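Local coordinates for putative uncharacterized protein TTHB071 (Thermus thermophilus, PDB 3AYV), which is of unknown enzymatic function but binds zinc in a xylose isomerase-like TIM barrel and may take part in protection against oxidative stress, at residues R92-S97 with H185-D190; P114-L119 with L150-G155; E144-V149 with L157-D162. One frame throughout, in Å; residues are numbered along the deposited sequence.

Contact 1 (R92-S97 with H185-D190); sequences RAVFHS and HLHLND. With ZN (zinc ion), chain E; ZN (zinc ion), chain F.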
# COMPACT_ATOMS: atom_id res chain seq x y z
N ARG A 92 1.21 5.77 -8.70
CA ARG A 92 0.25 4.86 -8.04
C ARG A 92 -0.18 5.42 -6.69
O ARG A 92 0.56 6.20 -6.06
CB ARG A 92 0.93 3.50 -7.82
CG ARG A 92 1.28 2.77 -9.10
CD ARG A 92 2.43 1.78 -8.93
NE ARG A 92 2.57 1.01 -10.17
CZ ARG A 92 2.96 -0.25 -10.25
NH1 ARG A 92 3.25 -0.95 -9.16
NH2 ARG A 92 3.04 -0.84 -11.45
N ALA A 93 -1.37 5.01 -6.23
CA ALA A 93 -1.87 5.40 -4.91
C ALA A 93 -2.44 4.15 -4.28
O ALA A 93 -3.26 3.44 -4.90
CB ALA A 93 -2.96 6.50 -5.00
N VAL A 94 -2.02 3.88 -3.05
CA VAL A 94 -2.39 2.62 -2.38
C VAL A 94 -3.38 2.94 -1.27
O VAL A 94 -3.24 3.96 -0.59
CB VAL A 94 -1.14 1.97 -1.74
CG1 VAL A 94 -1.53 0.67 -1.02
CG2 VAL A 94 -0.07 1.66 -2.82
N PHE A 95 -4.37 2.05 -1.08
CA PHE A 95 -5.37 2.28 -0.04
C PHE A 95 -5.81 0.92 0.52
O PHE A 95 -5.55 -0.15 -0.08
CB PHE A 95 -6.57 3.10 -0.58
CG PHE A 95 -7.50 2.29 -1.46
CD1 PHE A 95 -7.18 2.07 -2.80
CD2 PHE A 95 -8.68 1.74 -0.94
CE1 PHE A 95 -8.00 1.29 -3.61
CE2 PHE A 95 -9.52 0.96 -1.75
CZ PHE A 95 -9.18 0.74 -3.09
N HIS A 96 -6.41 0.94 1.71
CA HIS A 96 -6.92 -0.28 2.35
C HIS A 96 -8.41 -0.43 2.11
O HIS A 96 -9.09 0.56 1.83
CB HIS A 96 -6.75 -0.16 3.88
CG HIS A 96 -5.33 -0.18 4.34
ND1 HIS A 96 -5.00 -0.18 5.68
CD2 HIS A 96 -4.16 -0.23 3.66
CE1 HIS A 96 -3.68 -0.20 5.81
NE2 HIS A 96 -3.15 -0.21 4.60
N SER A 97 -8.95 -1.65 2.28
CA SER A 97 -10.41 -1.85 2.06
C SER A 97 -11.31 -1.22 3.13
O SER A 97 -12.52 -1.02 2.89
CB SER A 97 -10.74 -3.34 1.91
OG SER A 97 -10.77 -3.97 3.20
N HIS A 185 2.31 -4.57 -7.19
CA HIS A 185 2.94 -3.66 -6.24
C HIS A 185 3.11 -4.50 -4.99
O HIS A 185 2.17 -5.20 -4.57
CB HIS A 185 1.99 -2.50 -5.95
CG HIS A 185 2.65 -1.21 -5.61
ND1 HIS A 185 2.61 -0.68 -4.34
CD2 HIS A 185 3.32 -0.32 -6.37
CE1 HIS A 185 3.22 0.50 -4.34
NE2 HIS A 185 3.68 0.72 -5.56
N LEU A 186 4.30 -4.47 -4.40
CA LEU A 186 4.53 -5.26 -3.20
C LEU A 186 4.99 -4.40 -2.06
O LEU A 186 5.85 -3.52 -2.24
CB LEU A 186 5.52 -6.42 -3.45
CG LEU A 186 4.81 -7.53 -4.22
CD1 LEU A 186 5.14 -7.42 -5.70
CD2 LEU A 186 5.10 -8.94 -3.65
N HIS A 187 4.37 -4.62 -0.90
CA HIS A 187 4.80 -3.98 0.33
C HIS A 187 5.65 -4.98 1.08
O HIS A 187 5.18 -6.05 1.46
CB HIS A 187 3.59 -3.56 1.15
CG HIS A 187 3.03 -2.23 0.76
ND1 HIS A 187 2.02 -1.61 1.47
CD2 HIS A 187 3.37 -1.37 -0.23
CE1 HIS A 187 1.73 -0.45 0.89
NE2 HIS A 187 2.54 -0.28 -0.13
N LEU A 188 6.93 -4.64 1.26
CA LEU A 188 7.91 -5.58 1.78
C LEU A 188 8.42 -5.21 3.16
O LEU A 188 8.76 -4.06 3.41
CB LEU A 188 9.11 -5.66 0.85
CG LEU A 188 8.82 -6.14 -0.58
CD1 LEU A 188 10.17 -6.12 -1.31
CD2 LEU A 188 8.26 -7.54 -0.56
N ASN A 189 8.44 -6.20 4.03
CA ASN A 189 9.08 -6.11 5.34
C ASN A 189 9.04 -7.50 5.95
O ASN A 189 8.60 -8.43 5.27
CB ASN A 189 8.43 -5.04 6.24
CG ASN A 189 6.94 -5.26 6.46
OD1 ASN A 189 6.48 -6.39 6.58
ND2 ASN A 189 6.18 -4.16 6.51
N ASP A 190 9.49 -7.65 7.20
CA ASP A 190 9.36 -8.92 7.89
C ASP A 190 8.72 -8.75 9.27
O ASP A 190 8.62 -7.65 9.80
CB ASP A 190 10.71 -9.66 7.98
CG ASP A 190 10.57 -11.16 7.78
OD1 ASP A 190 9.45 -11.70 7.94
OD2 ASP A 190 11.60 -11.85 7.54
ZN ZN E . -0.90 -0.10 3.83
ZN ZN F . 1.52 -2.55 3.64
O HOH W 1 1.19 -0.09 4.12
O HOH W 2 -0.51 0.27 6.23
O HOH W 3 2.10 -1.97 5.92

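Contact 2 (P114-L119 with L150-G155); sequences PLAEAL and LEAHAG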
# COMPACT_ATOMS: atom_id res chain seq x y z
N PRO A 114 -20.39 -4.31 -2.37
CA PRO A 114 -20.67 -2.98 -1.85
C PRO A 114 -19.42 -2.08 -1.85
O PRO A 114 -19.53 -0.88 -2.14
CB PRO A 114 -21.15 -3.27 -0.42
CG PRO A 114 -21.92 -4.56 -0.60
CD PRO A 114 -21.01 -5.35 -1.53
N LEU A 115 -18.26 -2.66 -1.55
CA LEU A 115 -17.00 -1.89 -1.66
C LEU A 115 -16.70 -1.46 -3.12
O LEU A 115 -16.38 -0.29 -3.37
CB LEU A 115 -15.81 -2.64 -1.06
CG LEU A 115 -14.47 -1.87 -1.14
CD1 LEU A 115 -14.57 -0.63 -0.22
CD2 LEU A 115 -13.34 -2.78 -0.71
N ALA A 116 -16.87 -2.37 -4.07
CA ALA A 116 -16.60 -2.04 -5.48
C ALA A 116 -17.47 -0.86 -5.89
O ALA A 116 -17.03 0.06 -6.59
CB ALA A 116 -16.90 -3.25 -6.39
N GLU A 117 -18.73 -0.90 -5.45
CA GLU A 117 -19.66 0.18 -5.75
C GLU A 117 -19.24 1.49 -5.08
O GLU A 117 -19.20 2.53 -5.72
CB GLU A 117 -21.08 -0.22 -5.34
CG GLU A 117 -22.07 0.94 -5.44
CD GLU A 117 -23.46 0.55 -4.98
OE1 GLU A 117 -24.33 0.33 -5.85
OE2 GLU A 117 -23.65 0.45 -3.74
N ALA A 118 -18.89 1.43 -3.80
CA ALA A 118 -18.49 2.61 -3.05
C ALA A 118 -17.20 3.24 -3.61
O ALA A 118 -16.96 4.46 -3.47
CB ALA A 118 -18.33 2.27 -1.55
N LEU A 119 -16.39 2.42 -4.26
CA LEU A 119 -15.14 2.89 -4.85
C LEU A 119 -15.34 3.56 -6.21
O LEU A 119 -14.38 4.08 -6.76
CB LEU A 119 -14.15 1.74 -5.01
CG LEU A 119 -13.47 1.33 -3.69
CD1 LEU A 119 -12.77 0.04 -3.93
CD2 LEU A 119 -12.47 2.44 -3.26
N LEU A 150 -11.67 -6.53 -7.33
CA LEU A 150 -10.83 -6.41 -8.52
C LEU A 150 -11.58 -6.75 -9.80
O LEU A 150 -11.49 -6.02 -10.80
CB LEU A 150 -9.59 -7.31 -8.38
CG LEU A 150 -8.77 -7.03 -7.11
CD1 LEU A 150 -7.76 -8.12 -6.87
CD2 LEU A 150 -8.08 -5.67 -7.26
N GLU A 151 -12.33 -7.85 -9.79
CA GLU A 151 -13.02 -8.29 -11.02
C GLU A 151 -14.09 -7.30 -11.44
O GLU A 151 -14.27 -7.03 -12.63
CB GLU A 151 -13.73 -9.60 -10.78
CG GLU A 151 -12.93 -10.79 -10.45
CD GLU A 151 -13.89 -11.96 -10.28
OE1 GLU A 151 -14.32 -12.24 -9.12
OE2 GLU A 151 -14.29 -12.52 -11.32
N ALA A 152 -14.84 -6.78 -10.46
CA ALA A 152 -15.88 -5.79 -10.75
C ALA A 152 -15.29 -4.57 -11.43
O ALA A 152 -15.94 -3.95 -12.30
CB ALA A 152 -16.67 -5.39 -9.47
N HIS A 153 -14.04 -4.23 -11.10
CA HIS A 153 -13.43 -3.06 -11.72
C HIS A 153 -12.68 -3.36 -13.03
O HIS A 153 -12.18 -2.44 -13.69
CB HIS A 153 -12.66 -2.22 -10.71
CG HIS A 153 -13.57 -1.34 -9.90
ND1 HIS A 153 -14.17 -0.22 -10.43
CD2 HIS A 153 -14.04 -1.46 -8.63
CE1 HIS A 153 -14.94 0.34 -9.51
NE2 HIS A 153 -14.88 -0.39 -8.41
N ALA A 154 -12.66 -4.64 -13.39
CA ALA A 154 -12.23 -5.11 -14.72
C ALA A 154 -10.91 -4.50 -15.16
O ALA A 154 -10.82 -3.96 -16.25
CB ALA A 154 -13.32 -4.78 -15.76
N GLY A 155 -9.90 -4.57 -14.29
CA GLY A 155 -8.58 -4.07 -14.66
C GLY A 155 -8.27 -2.62 -14.32
O GLY A 155 -7.13 -2.18 -14.49

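Contact 3 (E144-V149 with L157-D162); sequences EALRPV and LGFCFD. With ZN (zinc ion), chain F.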
# COMPACT_ATOMS: atom_id res chain seq x y z
N GLU A 144 -10.03 -14.32 -1.39
CA GLU A 144 -11.35 -14.42 -2.06
C GLU A 144 -12.25 -13.21 -1.82
O GLU A 144 -13.14 -12.95 -2.63
CB GLU A 144 -12.08 -15.70 -1.65
CG GLU A 144 -12.61 -15.58 -0.23
CD GLU A 144 -13.23 -16.83 0.32
OE1 GLU A 144 -13.33 -17.84 -0.42
OE2 GLU A 144 -13.62 -16.80 1.52
N ALA A 145 -12.06 -12.47 -0.71
CA ALA A 145 -12.89 -11.30 -0.47
C ALA A 145 -12.42 -10.08 -1.28
O ALA A 145 -13.17 -9.12 -1.43
CB ALA A 145 -12.94 -10.96 1.00
N LEU A 146 -11.19 -10.13 -1.78
CA LEU A 146 -10.66 -9.04 -2.61
C LEU A 146 -10.88 -9.33 -4.10
O LEU A 146 -11.05 -8.41 -4.90
CB LEU A 146 -9.16 -8.83 -2.35
CG LEU A 146 -8.89 -8.32 -0.92
CD1 LEU A 146 -7.41 -8.07 -0.77
CD2 LEU A 146 -9.76 -7.06 -0.53
N ARG A 147 -10.85 -10.60 -4.46
CA ARG A 147 -10.98 -10.97 -5.87
C ARG A 147 -12.22 -10.33 -6.58
O ARG A 147 -12.07 -9.80 -7.68
CB ARG A 147 -10.97 -12.51 -6.02
CG ARG A 147 -10.80 -12.97 -7.46
CD ARG A 147 -10.67 -14.48 -7.54
NE ARG A 147 -9.31 -14.93 -7.25
CZ ARG A 147 -8.32 -14.95 -8.15
NH1 ARG A 147 -8.54 -14.53 -9.39
NH2 ARG A 147 -7.11 -15.39 -7.80
N PRO A 148 -13.42 -10.38 -5.97
CA PRO A 148 -14.57 -9.75 -6.65
C PRO A 148 -14.48 -8.22 -6.78
O PRO A 148 -15.05 -7.62 -7.73
CB PRO A 148 -15.75 -10.11 -5.75
CG PRO A 148 -15.26 -11.34 -4.92
CD PRO A 148 -13.83 -10.96 -4.67
N VAL A 149 -13.80 -7.56 -5.85
CA VAL A 149 -13.61 -6.11 -5.95
C VAL A 149 -12.79 -5.81 -7.20
O VAL A 149 -13.12 -4.92 -8.01
CB VAL A 149 -12.90 -5.49 -4.72
CG1 VAL A 149 -12.88 -3.96 -4.80
CG2 VAL A 149 -13.59 -5.95 -3.40
N LEU A 157 -8.59 -1.42 -11.29
CA LEU A 157 -8.08 -1.43 -9.90
C LEU A 157 -7.01 -2.50 -9.77
O LEU A 157 -7.23 -3.66 -10.14
CB LEU A 157 -9.24 -1.74 -8.96
CG LEU A 157 -8.94 -1.77 -7.47
CD1 LEU A 157 -8.47 -0.37 -7.03
CD2 LEU A 157 -10.21 -2.23 -6.74
N GLY A 158 -5.85 -2.12 -9.25
CA GLY A 158 -4.79 -3.10 -9.07
C GLY A 158 -4.74 -3.58 -7.61
O GLY A 158 -5.49 -3.08 -6.77
N PHE A 159 -3.82 -4.51 -7.35
CA PHE A 159 -3.64 -5.12 -6.04
C PHE A 159 -2.20 -4.91 -5.54
O PHE A 159 -1.23 -5.07 -6.29
CB PHE A 159 -3.97 -6.62 -6.13
CG PHE A 159 -3.70 -7.38 -4.84
CD1 PHE A 159 -4.30 -6.97 -3.64
CD2 PHE A 159 -2.84 -8.48 -4.82
CE1 PHE A 159 -4.04 -7.65 -2.43
CE2 PHE A 159 -2.60 -9.18 -3.63
CZ PHE A 159 -3.20 -8.76 -2.43
N CYS A 160 -2.08 -4.51 -4.27
CA CYS A 160 -0.80 -4.40 -3.59
C CYS A 160 -0.77 -5.48 -2.50
O CYS A 160 -1.63 -5.49 -1.61
CB CYS A 160 -0.66 -3.00 -2.95
SG CYS A 160 0.83 -2.87 -1.89
N PHE A 161 0.21 -6.38 -2.56
CA PHE A 161 0.30 -7.46 -1.59
C PHE A 161 1.27 -7.09 -0.48
O PHE A 161 2.44 -6.78 -0.73
CB PHE A 161 0.78 -8.77 -2.25
CG PHE A 161 0.99 -9.93 -1.28
CD1 PHE A 161 0.05 -10.25 -0.30
CD2 PHE A 161 2.16 -10.71 -1.36
CE1 PHE A 161 0.27 -11.32 0.57
CE2 PHE A 161 2.37 -11.79 -0.52
CZ PHE A 161 1.43 -12.10 0.46
N ASP A 162 0.76 -7.17 0.75
CA ASP A 162 1.56 -7.04 1.94
C ASP A 162 1.57 -8.37 2.66
O ASP A 162 0.57 -8.74 3.27
CB ASP A 162 0.96 -5.96 2.84
CG ASP A 162 1.87 -5.64 4.02
OD1 ASP A 162 2.25 -6.54 4.79
OD2 ASP A 162 2.22 -4.47 4.18
ZN ZN F . 1.52 -2.55 3.64
O HOH W 1 1.19 -0.09 4.12
O HOH W 3 2.10 -1.97 5.92

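Contact 1 (R92-S97 with H185-D190)
In the interior of the TIM barrel, on the N-terminal side of its zinc site, Val94 of strand 92-96 meets His185 and His187 of strand 185-188. The strands are not neighbours in the sheet: their axes pass 10.4 Å apart at 60°, so the side chains bridge the lumen. With CG1 anti to its backbone N (chi1 179°), Val94 turns one methyl to each histidine: CG1 comes to 3.9 Å from CE1 of His187, while CG2 lies obliquely against the His185 imidazole, whose ring orientation is doubtful. NH1 of Arg92 is held by the carbonyl of Glu184; its close approach to the same imidazole is doubtful. Without the His185 ring, as with an alanine here, the Val94 CG2 methyl is likely to lose its neighbour from strand 185-188 and a gap to open between the strands. Toward the C-terminal strand ends, NE2 of His96 binds one zinc at 2.4 Å and ND1 of His187 binds a second, also at 2.4 Å. His55 and Glu136 complete the protein ligands of the first; Glu136, Asp162 and Glu223 join His187 on the other. Water 1 lies 2.1 Å from the first zinc and 2.5 Å from the second. His187 NE2 is hydrogen-bonded to Glu27, a second-shell carboxylate that fixes the ring's rotation. Shared by two metals, water 1 is likely to be strongly polarised.

Contact 2 (P114-L119 with L150-G155)
The imidazole of His153 turns its NE2 edge to the carbonyl oxygen of Ala116, which sits near the ring plane; CB of Leu119 comes in obliquely, 4.1 Å from NE2, and segment 114-119 lays nothing squarely over either face. The ring thus links two helices of the outer layer of the TIM barrel, 112-118 and 147-153. Its hydrogen bond runs from NE2 to Ala116 O, 2.9 Å long with an angle of 150° at the hydrogen. The donor approaches at a C=O...N angle of 121°, from the side of the C=O rather than end-on, and tilted 23° from its plane. The His153 ring reaches across from near the end of helix 147-153. Ala116 O also receives a weak bond from Leu119 N at 3.4 Å, so this oxygen near the end of helix 112-118 is used twice. NE2 therefore carries a proton, and the bond restrains the ring's rotation. Beyond His153 the chain leaves the helix at Ala154, which has positive phi, and the carbonyl of Gly155 is hydrogen-bonded to Arg132. Leu119, at the inner side, packs on Leu63 and on Phe95 of strand 92-96. Alanines let the backbones come close: CA atoms of Ala116 and Ala152 are 6.5 Å apart, and their CB methyls touch at 3.8 Å.

Contact 3 (E144-V149 with L157-D162)
Two apolar pairs carry this buried contact, Leu146 with Phe159 and Val149 with Leu157. The CD1 methyl of Leu146 comes to 3.8 Å from CE1 of Phe159, and the side chains cross at about a right angle. Phe159 has CG anti to its backbone N (chi1 175°), which swings the ring out from strand 158-162 to the helix side; the backbone N of Phe161 lies 4.1 Å above one ring face, offset toward the rim. Near the beginning of segment 157-162, CG1 of Val149 touches CD2 of Leu157 at 3.7 Å, the branches meeting at a slant. Leu146 and Val149 also rest on Leu135 of the adjoining strand 132-136. The polar work falls to Asp162, at the other end of the segment. Its OD2 binds, at 2.1 Å, the zinc that His187 also holds, while OD1 accepts a hydrogen bond from His165 N, N-capping helix 163-169; these grips fix the carboxylate's rotation. Packing of helix 147-153 and the residue leading into it against strand 158-162 and the residue before it belongs to the beta-alpha-beta crossover from strand 132-136, the repeating unit of a TIM barrel, with a metal ligand at the C-terminal strand end.

In the fold
Contact 1 spans the barrel lumen near the centre of the chain, contact 3 binds the outside of the sheet to a covering helix, and contact 2, the only one with an exposed touching residue, joins two helices further out. Chemistry follows this layering: histidines and metal inside, purely apolar pairs between sheet and helix, one side-chain-to-backbone hydrogen bond between the helices. Helix 147-153 serves contacts 2 and 3, and Leu119 CD1 lies 4.1 Å from Val149 CG1. Strands 158-162 and 185-188 are neighbours, probably hydrogen-bonded through Phe161 and His187, and contacts 1 and 3 each contribute a ligand, His187 and Asp162, to the same zinc.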